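Local structure of polysaccharide Lyase Family 6 (6QPS) at residues Leu105-Trp110 / Ile137-Asp142; Asp53-Asn58 / Val85-Leu90; His340-Val345 / Arg369-Ala374. The protein breaks down alginate as a family 6 polysaccharide lyase specific for mannuronic acid, probably by calcium-assisted beta-elimination. One frame throughout, in Å; residues are numbered along the deposited sequence.

Contact 1: residues Leu105-Trp110 / Ile137-Asp142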
loop_
_atom_site.group_PDB
_atom_site.type_symbol
_atom_site.label_atom_id
_atom_site.label_comp_id
_atom_site.label_asym_id
_atom_site.label_seq_id
_atom_site.Cartn_x
_atom_site.Cartn_y
_atom_site.Cartn_z
ATOM N N LEU A 105 1.906 -1.138 21.684
ATOM C CA LEU A 105 0.828 -0.232 21.316
ATOM C C LEU A 105 1.346 1.197 21.308
ATOM O O LEU A 105 1.552 1.784 22.378
ATOM C CB LEU A 105 -0.325 -0.370 22.300
ATOM C CG LEU A 105 -1.458 0.651 22.229
ATOM C CD1 LEU A 105 -2.088 0.786 20.891
ATOM C CD2 LEU A 105 -2.565 0.272 23.231
ATOM N N PHE A 106 1.512 1.758 20.110
ATOM C CA PHE A 106 1.864 3.162 19.932
ATOM C C PHE A 106 0.546 3.926 19.839
ATOM O O PHE A 106 -0.205 3.763 18.874
ATOM C CB PHE A 106 2.735 3.384 18.697
ATOM C CG PHE A 106 4.066 2.648 18.726
ATOM C CD1 PHE A 106 4.178 1.357 18.259
ATOM C CD2 PHE A 106 5.202 3.261 19.221
ATOM C CE1 PHE A 106 5.399 0.688 18.287
ATOM C CE2 PHE A 106 6.424 2.586 19.253
ATOM C CZ PHE A 106 6.515 1.305 18.793
ATOM N N TYR A 107 0.251 4.739 20.853
ATOM C CA TYR A 107 -1.029 5.435 20.974
ATOM C C TYR A 107 -0.741 6.870 21.380
ATOM O O TYR A 107 -0.160 7.111 22.443
ATOM C CB TYR A 107 -1.964 4.765 21.984
ATOM C CG TYR A 107 -3.296 5.496 22.077
ATOM C CD1 TYR A 107 -4.206 5.463 21.019
ATOM C CD2 TYR A 107 -3.629 6.252 23.189
ATOM C CE1 TYR A 107 -5.397 6.140 21.077
ATOM C CE2 TYR A 107 -4.819 6.939 23.245
ATOM C CZ TYR A 107 -5.701 6.877 22.191
ATOM O OH TYR A 107 -6.884 7.574 22.256
ATOM N N LYS A 108 -1.146 7.823 20.546
ATOM C CA LYS A 108 -0.900 9.238 20.814
ATOM C C LYS A 108 0.581 9.488 21.109
ATOM O O LYS A 108 0.953 10.237 22.007
ATOM C CB LYS A 108 -1.834 9.782 21.904
ATOM C CG LYS A 108 -3.274 9.860 21.392
ATOM C CD LYS A 108 -4.274 10.478 22.374
ATOM C CE LYS A 108 -5.631 10.643 21.658
ATOM N NZ LYS A 108 -6.747 11.221 22.482
ATOM N N ALA A 109 1.437 8.831 20.332
ATOM C CA ALA A 109 2.836 9.209 20.167
ATOM C C ALA A 109 2.953 9.969 18.851
ATOM O O ALA A 109 2.030 9.963 18.037
ATOM C CB ALA A 109 3.707 7.951 20.090
ATOM N N TRP A 110 4.077 10.658 18.652
ATOM C CA TRP A 110 4.262 11.380 17.399
ATOM C C TRP A 110 5.740 11.675 17.176
ATOM O O TRP A 110 6.554 11.637 18.104
ATOM C CB TRP A 110 3.460 12.691 17.363
ATOM C CG TRP A 110 3.837 13.663 18.448
ATOM C CD1 TRP A 110 4.824 14.593 18.395
ATOM C CD2 TRP A 110 3.228 13.798 19.736
ATOM N NE1 TRP A 110 4.887 15.294 19.572
ATOM C CE2 TRP A 110 3.910 14.835 20.413
ATOM C CE3 TRP A 110 2.168 13.157 20.378
ATOM C CZ2 TRP A 110 3.566 15.242 21.702
ATOM C CZ3 TRP A 110 1.827 13.565 21.661
ATOM C CH2 TRP A 110 2.530 14.589 22.308
ATOM N N ILE A 137 -0.295 1.140 15.675
ATOM C CA ILE A 137 -0.082 2.585 15.656
ATOM C C ILE A 137 -1.450 3.224 15.439
ATOM O O ILE A 137 -2.069 3.060 14.373
ATOM C CB ILE A 137 0.898 3.017 14.558
ATOM C CG1 ILE A 137 2.237 2.287 14.674
ATOM C CG2 ILE A 137 1.122 4.542 14.633
ATOM C CD1 ILE A 137 3.295 2.692 13.614
ATOM N N ASP A 138 -1.942 3.946 16.451
ATOM C CA ASP A 138 -3.279 4.535 16.426
ATOM C C ASP A 138 -3.204 5.955 16.973
ATOM O O ASP A 138 -2.587 6.181 18.021
ATOM C CB ASP A 138 -4.258 3.698 17.275
ATOM C CG ASP A 138 -5.707 4.185 17.179
ATOM O OD1 ASP A 138 -6.099 4.783 16.171
ATOM O OD2 ASP A 138 -6.479 3.990 18.143
ATOM N N GLU A 139 -3.792 6.911 16.242
ATOM C CA GLU A 139 -3.925 8.298 16.723
ATOM C C GLU A 139 -2.568 8.941 17.027
ATOM O O GLU A 139 -2.455 9.771 17.932
ATOM C CB GLU A 139 -4.838 8.397 17.954
ATOM C CG GLU A 139 -6.253 7.888 17.758
ATOM C CD GLU A 139 -7.149 8.844 16.988
ATOM O OE1 GLU A 139 -6.684 9.933 16.581
ATOM O OE2 GLU A 139 -8.344 8.504 16.791
ATOM N N CYS A 140 -1.527 8.600 16.260
ATOM C CA CYS A 140 -0.172 9.075 16.556
ATOM C C CYS A 140 0.104 10.371 15.793
ATOM O O CYS A 140 0.919 10.438 14.864
ATOM C CB CYS A 140 0.847 7.981 16.262
ATOM S SG CYS A 140 0.959 6.716 17.581
ATOM N N ASN A 141 -0.585 11.428 16.236
ATOM C CA ASN A 141 -0.602 12.720 15.556
ATOM C C ASN A 141 -0.016 13.808 16.452
ATOM O O ASN A 141 -0.483 14.011 17.573
ATOM C CB ASN A 141 -2.050 13.043 15.167
ATOM C CG ASN A 141 -2.657 11.986 14.258
ATOM O OD1 ASN A 141 -2.129 11.715 13.177
ATOM N ND2 ASN A 141 -3.750 11.380 14.682
ATOM N N ASP A 142 0.993 14.521 15.944
ATOM C CA ASP A 142 1.640 15.598 16.687
ATOM C C ASP A 142 0.632 16.701 16.944
ATOM O O ASP A 142 0.095 17.277 15.985
ATOM C CB ASP A 142 2.791 16.142 15.842
ATOM C CG ASP A 142 3.640 17.176 16.569
ATOM O OD1 ASP A 142 3.222 17.669 17.641
ATOM O OD2 ASP A 142 4.741 17.483 16.049
#
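Successive coils of a parallel beta-helix meet here, Phe106 pairing with Ile137 and Tyr107 with Asp138 before the first chain turns a corner at Lys108 and the second leaves its strand. Phe106 O takes the hydrogen of Asp138 N at 3.0 Å, while Lys108 N reaches Asp138 O only weakly, at 3.3 Å. Lys108 and Glu139 both have positive phi where the chains bend, and the CG of Lys108 runs beside the CB of Glu139. Inside the corner, small, polarisable Cys140 suits this close packing: its SG lies 3.9 Å from Phe106 CB and equally far from Ala109 CB, and accepts a weak bond from Ala109 N. Past the bend, Trp110 holds CG between its backbone N and carbonyl carbon (chi1 60°), which spreads the indole across Asp142. The CA of Asp142 sits over one face, 3.8 Å from the centroid of the five-membered ring of Trp110, a CH-pi contact, with the carboxylate 14° from the ring plane. An alanine in place of Trp110 is likely to leave the Asp142 backbone without this cover. Gln144 and Lys145 bind the carboxylate of Asp142. Strand 84-87 flanks the pair through Phe106 and Tyr107, and strands 115-118 and 155-159 pack against Ile137 inside the coil.

Contact 2: residues Asp53-Asn58 / Val85-Leu90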
loop_
_atom_site.group_PDB
_atom_site.type_symbol
_atom_site.label_atom_id
_atom_site.label_comp_id
_atom_site.label_asym_id
_atom_site.label_seq_id
_atom_site.Cartn_x
_atom_site.Cartn_y
_atom_site.Cartn_z
ATOM N N ASP A 53 3.227 -3.826 32.203
ATOM C CA ASP A 53 2.030 -3.053 31.893
ATOM C C ASP A 53 2.204 -1.602 32.332
ATOM O O ASP A 53 2.595 -1.325 33.473
ATOM C CB ASP A 53 0.806 -3.622 32.618
ATOM C CG ASP A 53 0.466 -5.050 32.237
ATOM O OD1 ASP A 53 1.149 -5.660 31.402
ATOM O OD2 ASP A 53 -0.523 -5.572 32.801
ATOM N N GLY A 54 1.853 -0.680 31.446
ATOM C CA GLY A 54 1.890 0.730 31.782
ATOM C C GLY A 54 2.046 1.574 30.535
ATOM O O GLY A 54 2.129 1.063 29.418
ATOM N N THR A 55 2.100 2.892 30.749
ATOM C CA THR A 55 2.285 3.852 29.662
ATOM C C THR A 55 3.667 4.480 29.764
ATOM O O THR A 55 4.054 4.998 30.825
ATOM C CB THR A 55 1.197 4.928 29.655
ATOM O OG1 THR A 55 -0.070 4.290 29.491
ATOM C CG2 THR A 55 1.432 5.898 28.491
ATOM N N TYR A 56 4.398 4.425 28.656
ATOM C CA TYR A 56 5.775 4.885 28.546
ATOM C C TYR A 56 5.731 6.185 27.754
ATOM O O TYR A 56 5.507 6.171 26.539
ATOM C CB TYR A 56 6.615 3.810 27.853
ATOM C CG TYR A 56 6.685 2.516 28.642
ATOM C CD1 TYR A 56 5.589 1.665 28.736
ATOM C CD2 TYR A 56 7.823 2.180 29.351
ATOM C CE1 TYR A 56 5.639 0.507 29.498
ATOM C CE2 TYR A 56 7.888 1.028 30.106
ATOM C CZ TYR A 56 6.796 0.194 30.184
ATOM O OH TYR A 56 6.868 -0.952 30.960
ATOM N N HIS A 57 5.902 7.307 28.451
ATOM C CA HIS A 57 5.710 8.623 27.863
ATOM C C HIS A 57 7.044 9.216 27.424
ATOM O O HIS A 57 8.056 9.091 28.120
ATOM C CB HIS A 57 5.081 9.597 28.866
ATOM C CG HIS A 57 3.647 9.314 29.186
ATOM N ND1 HIS A 57 2.608 9.664 28.351
ATOM C CD2 HIS A 57 3.078 8.728 30.267
ATOM C CE1 HIS A 57 1.463 9.294 28.895
ATOM N NE2 HIS A 57 1.718 8.738 30.067
ATOM N N ASN A 58 7.030 9.875 26.267
ATOM C CA ASN A 58 8.126 10.751 25.837
ATOM C C ASN A 58 9.476 10.031 25.823
ATOM O O ASN A 58 10.454 10.477 26.438
ATOM C CB ASN A 58 8.184 12.019 26.695
ATOM C CG ASN A 58 6.952 12.884 26.532
ATOM O OD1 ASN A 58 6.551 13.208 25.411
ATOM N ND2 ASN A 58 6.334 13.248 27.645
ATOM N N VAL A 85 2.042 0.655 26.508
ATOM C CA VAL A 85 1.570 1.738 25.642
ATOM C C VAL A 85 2.681 2.769 25.554
ATOM O O VAL A 85 3.242 3.167 26.584
ATOM C CB VAL A 85 0.303 2.389 26.229
ATOM C CG1 VAL A 85 -0.264 3.439 25.285
ATOM C CG2 VAL A 85 -0.749 1.331 26.568
ATOM N N ILE A 86 3.002 3.200 24.334
ATOM C CA ILE A 86 4.032 4.207 24.088
ATOM C C ILE A 86 3.351 5.461 23.555
ATOM O O ILE A 86 2.626 5.402 22.553
ATOM C CB ILE A 86 5.090 3.674 23.109
ATOM C CG1 ILE A 86 5.826 2.491 23.753
ATOM C CG2 ILE A 86 6.046 4.768 22.719
ATOM C CD1 ILE A 86 6.775 1.770 22.805
ATOM N N SER A 87 3.606 6.598 24.208
ATOM C CA SER A 87 2.900 7.843 23.928
ATOM C C SER A 87 3.867 9.021 23.995
ATOM O O SER A 87 4.950 8.930 24.578
ATOM C CB SER A 87 1.742 8.039 24.927
ATOM O OG SER A 87 0.879 6.908 24.919
ATOM N N GLY A 88 3.453 10.148 23.416
ATOM C CA GLY A 88 4.273 11.347 23.471
ATOM C C GLY A 88 5.331 11.391 22.375
ATOM O O GLY A 88 5.306 10.630 21.408
ATOM N N LYS A 89 6.294 12.301 22.563
ATOM C CA LYS A 89 7.322 12.550 21.560
ATOM C C LYS A 89 8.168 11.303 21.342
ATOM O O LYS A 89 8.565 10.632 22.302
ATOM C CB LYS A 89 8.240 13.684 22.013
ATOM C CG LYS A 89 7.631 15.070 21.928
ATOM C CD LYS A 89 8.523 16.116 22.581
ATOM C CE LYS A 89 8.171 17.512 22.073
ATOM N NZ LYS A 89 8.259 18.546 23.128
ATOM N N LEU A 90 8.467 11.009 20.071
ATOM C CA LEU A 90 9.168 9.781 19.723
ATOM C C LEU A 90 9.986 9.935 18.447
ATOM O O LEU A 90 9.487 10.437 17.437
ATOM C CB LEU A 90 8.137 8.660 19.535
ATOM C CG LEU A 90 8.636 7.278 19.139
ATOM C CD1 LEU A 90 9.617 6.725 20.180
ATOM C CD2 LEU A 90 7.488 6.284 18.901
#
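With CG beside its backbone N (chi1 -64°) and the amide turned by a chi2 of -51°, Asn58 carries OD1 across to Lys89 N, a hydrogen bond of 3.0 Å. The same oxygen rests against the CA of Gly88, where a CB would collide with it; the backbone angles of Gly88 also call for glycine. Asn58 itself has positive phi, a conformation asparagine tolerates well, so it suits this bend. Tyr56 likewise keeps CG beside its N (chi1 -63°), and its ring presents an edge, in plane, to Val85 O, with CD1 3.5 Å from that oxygen. Between these side chains the two strands form a parallel ladder, Thr55 opposite Val85, Tyr56 opposite Ile86 and His57 opposite Ser87, as expected of adjacent coils in a parallel beta-helix. Its bonds zigzag from one chain to the other: Val85 N to Gly54 O, Tyr56 N to Val85 O at 2.7 Å, Ser87 N to Tyr56 O, and Asn58 N to Ser87 O. On the face of Thr55 and His57, the CG2 of Thr55 lies over one face of the His57 imidazole, toward its rim, and meets Ser87 OG at 3.8 Å; that hydroxyl bonds to Tyr107 O in the next coil. On the other face Tyr56 CB approaches Ile86 CG1, in apolar surroundings that Leu59 extends, while the phenol OH of Tyr56 bonds to Lys52 O.

Contact 3: residues His340-Val345 / Arg369-Ala374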
loop_
_atom_site.group_PDB
_atom_site.type_symbol
_atom_site.label_atom_id
_atom_site.label_comp_id
_atom_site.label_asym_id
_atom_site.label_seq_id
_atom_site.Cartn_x
_atom_site.Cartn_y
_atom_site.Cartn_z
ATOM N N HIS A 340 4.769 8.768 -17.762
ATOM C CA HIS A 340 5.522 8.034 -18.770
ATOM C C HIS A 340 4.628 7.040 -19.499
ATOM O O HIS A 340 3.720 6.433 -18.909
ATOM C CB HIS A 340 6.759 7.399 -18.133
ATOM C CG HIS A 340 7.685 8.416 -17.551
ATOM N ND1 HIS A 340 7.480 8.979 -16.306
ATOM C CD2 HIS A 340 8.778 9.025 -18.069
ATOM C CE1 HIS A 340 8.439 9.855 -16.067
ATOM N NE2 HIS A 340 9.230 9.918 -17.128
ATOM N N ARG A 341 4.895 6.895 -20.804
ATOM C CA ARG A 341 4.041 6.100 -21.684
ATOM C C ARG A 341 3.711 4.716 -21.117
ATOM O O ARG A 341 4.575 3.996 -20.595
ATOM C CB ARG A 341 4.711 5.933 -23.056
ATOM C CG ARG A 341 3.786 5.345 -24.111
ATOM C CD ARG A 341 4.550 4.832 -25.349
ATOM N NE ARG A 341 5.151 5.859 -26.185
ATOM C CZ ARG A 341 4.569 6.435 -27.243
ATOM N NH1 ARG A 341 3.329 6.128 -27.587
ATOM N NH2 ARG A 341 5.236 7.321 -27.956
ATOM N N VAL A 342 2.446 4.329 -21.245
ATOM C CA VAL A 342 2.039 2.964 -20.961
ATOM C C VAL A 342 2.406 2.090 -22.153
ATOM O O VAL A 342 1.936 2.321 -23.269
ATOM C CB VAL A 342 0.539 2.877 -20.659
ATOM C CG1 VAL A 342 0.114 1.417 -20.540
ATOM C CG2 VAL A 342 0.183 3.650 -19.382
ATOM N N GLU A 343 3.222 1.064 -21.922
ATOM C CA GLU A 343 3.467 0.085 -22.977
ATOM C C GLU A 343 3.709 -1.282 -22.356
ATOM O O GLU A 343 4.198 -1.394 -21.227
ATOM C CB GLU A 343 4.546 0.427 -24.021
ATOM C CG GLU A 343 5.709 1.194 -23.586
ATOM C CD GLU A 343 6.598 1.637 -24.765
ATOM O OE1 GLU A 343 6.536 1.050 -25.864
ATOM O OE2 GLU A 343 7.384 2.583 -24.600
ATOM N N ASN A 344 3.373 -2.319 -23.115
ATOM C CA ASN A 344 3.707 -3.705 -22.769
ATOM C C ASN A 344 3.072 -4.126 -21.449
ATOM O O ASN A 344 3.736 -4.652 -20.555
ATOM C CB ASN A 344 5.221 -3.936 -22.754
ATOM C CG ASN A 344 5.906 -3.307 -23.937
ATOM O OD1 ASN A 344 5.468 -3.438 -25.092
ATOM N ND2 ASN A 344 7.008 -2.624 -23.680
ATOM N N VAL A 345 1.771 -3.890 -21.329
ATOM C CA VAL A 345 1.015 -4.181 -20.118
ATOM C C VAL A 345 -0.016 -5.257 -20.454
ATOM O O VAL A 345 -0.778 -5.117 -21.422
ATOM C CB VAL A 345 0.327 -2.917 -19.553
ATOM C CG1 VAL A 345 -0.595 -3.267 -18.394
ATOM C CG2 VAL A 345 1.364 -1.877 -19.093
ATOM N N ARG A 369 0.543 1.775 -25.849
ATOM C CA ARG A 369 0.976 0.861 -26.898
ATOM C C ARG A 369 1.109 -0.534 -26.306
ATOM O O ARG A 369 1.598 -0.687 -25.189
ATOM C CB ARG A 369 2.355 1.279 -27.474
ATOM C CG ARG A 369 2.372 2.629 -28.158
ATOM C CD ARG A 369 3.619 2.780 -29.007
ATOM N NE ARG A 369 4.858 2.667 -28.237
ATOM C CZ ARG A 369 5.995 3.268 -28.579
ATOM N NH1 ARG A 369 6.039 4.022 -29.670
ATOM N NH2 ARG A 369 7.088 3.119 -27.843
ATOM N N ASN A 370 0.708 -1.549 -27.062
ATOM C CA ASN A 370 0.903 -2.939 -26.638
ATOM C C ASN A 370 0.315 -3.207 -25.258
ATOM O O ASN A 370 0.946 -3.805 -24.369
ATOM C CB ASN A 370 2.373 -3.323 -26.726
ATOM C CG ASN A 370 2.812 -3.429 -28.133
ATOM O OD1 ASN A 370 2.186 -4.166 -28.906
ATOM N ND2 ASN A 370 3.825 -2.668 -28.516
ATOM N N VAL A 371 -0.929 -2.777 -25.077
ATOM C CA VAL A 371 -1.738 -3.160 -23.927
ATOM C C VAL A 371 -2.672 -4.276 -24.370
ATOM O O VAL A 371 -3.413 -4.126 -25.348
ATOM C CB VAL A 371 -2.549 -1.975 -23.394
ATOM C CG1 VAL A 371 -3.364 -2.377 -22.167
ATOM C CG2 VAL A 371 -1.631 -0.826 -23.048
ATOM N N ARG A 372 -2.634 -5.406 -23.684
ATOM C CA ARG A 372 -3.543 -6.503 -23.978
ATOM C C ARG A 372 -4.625 -6.516 -22.917
ATOM O O ARG A 372 -4.317 -6.496 -21.724
ATOM C CB ARG A 372 -2.822 -7.855 -24.029
ATOM C CG ARG A 372 -3.724 -8.959 -24.625
ATOM C CD ARG A 372 -3.050 -10.341 -24.653
ATOM N NE ARG A 372 -2.929 -10.858 -23.288
ATOM C CZ ARG A 372 -3.366 -12.040 -22.853
ATOM N NH1 ARG A 372 -3.938 -12.909 -23.670
ATOM N NH2 ARG A 372 -3.201 -12.332 -21.576
ATOM N N PHE A 373 -5.888 -6.483 -23.345
ATOM C CA PHE A 373 -7.040 -6.571 -22.445
ATOM C C PHE A 373 -7.799 -7.839 -22.856
ATOM O O PHE A 373 -8.557 -7.824 -23.828
ATOM C CB PHE A 373 -7.885 -5.282 -22.568
ATOM C CG PHE A 373 -8.980 -5.167 -21.529
ATOM C CD1 PHE A 373 -10.282 -5.564 -21.816
ATOM C CD2 PHE A 373 -8.707 -4.644 -20.286
ATOM C CE1 PHE A 373 -11.305 -5.460 -20.839
ATOM C CE2 PHE A 373 -9.708 -4.538 -19.314
ATOM C CZ PHE A 373 -11.010 -4.951 -19.602
ATOM N N ALA A 374 -7.574 -8.939 -22.130
ATOM C CA ALA A 374 -8.037 -10.254 -22.542
ATOM C C ALA A 374 -8.688 -11.000 -21.383
ATOM O O ALA A 374 -8.183 -10.997 -20.259
ATOM C CB ALA A 374 -6.869 -11.089 -23.095
HETATM O O HOH W 1 5.754 -1.343 -26.806
#
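The guanidinium groups of Arg341 and Arg369 lie flat on one another, centres 3.7 Å apart and planes 7° from parallel, with Arg341 NE above the middle of the Arg369 group. Glu343 comes to the edge of Arg369, its carboxylate turned 58° from the guanidinium plane. OE1 of Glu343 receives NH2 of Arg369 at 2.9 Å on its syn side but well out of the carboxylate plane, the oxygen lying close to the guanidinium plane; weaker bonds run from Arg369 NE to OE1 and from NH2 to OE2. Glu343 reaches this edge with a chi1 of 34°, short of a staggered position. The stacking of two cations is probably eased by a carboxylate for each: Glu343 for Arg369 and Glu323 for Arg341. Arg369 was modelled in two conformers, so stack and bridge may be held only part of the time. A water gives hydrogens to Glu343 OE1 and Asn344 OD1 and accepts one from Asn370 ND2. Asn344 and Asn370 both have positive phi, which asparagine accommodates at a corner, and lie side by side, Asn344 OD1 3.5 Å from Asn370 CB. Backbone bonds join Arg369 N to Val342 O and Arg372 N to Val345 O. Beneath, Val342 CG1 packs on Val371 CG2, 3.8 Å away, in the interior of the beta-helix. Strand 313-318 touches Val342, and strand 397-405 continues the stack of coils beyond Val371.

In the fold
All three contacts join successive coils of one parallel beta-helix, and each is partly buried, with mostly buried apolar side chains on one face (Phe106, Ile137, Ile86, Val345, Val371) and a more exposed, mainly polar set on the other. Contacts 2 and 1 are neighbours, centres 9 Å apart: strand 84-87 lies against strand 99-111, and probable hydrogen bonds from Ser87 OG to Tyr107 O and from Leu90 N to Trp110 O link the two. Contact 3 lies far along the helix, about 50 Å from contact 2 between centres. Their corners differ in chemistry: contact 2 uses an asparagine amide bonded to a backbone N beside a glycine, contact 1 a thiol and an indole, contact 3 stacked arginines, a salt bridge and a water. None lies at the calcium site.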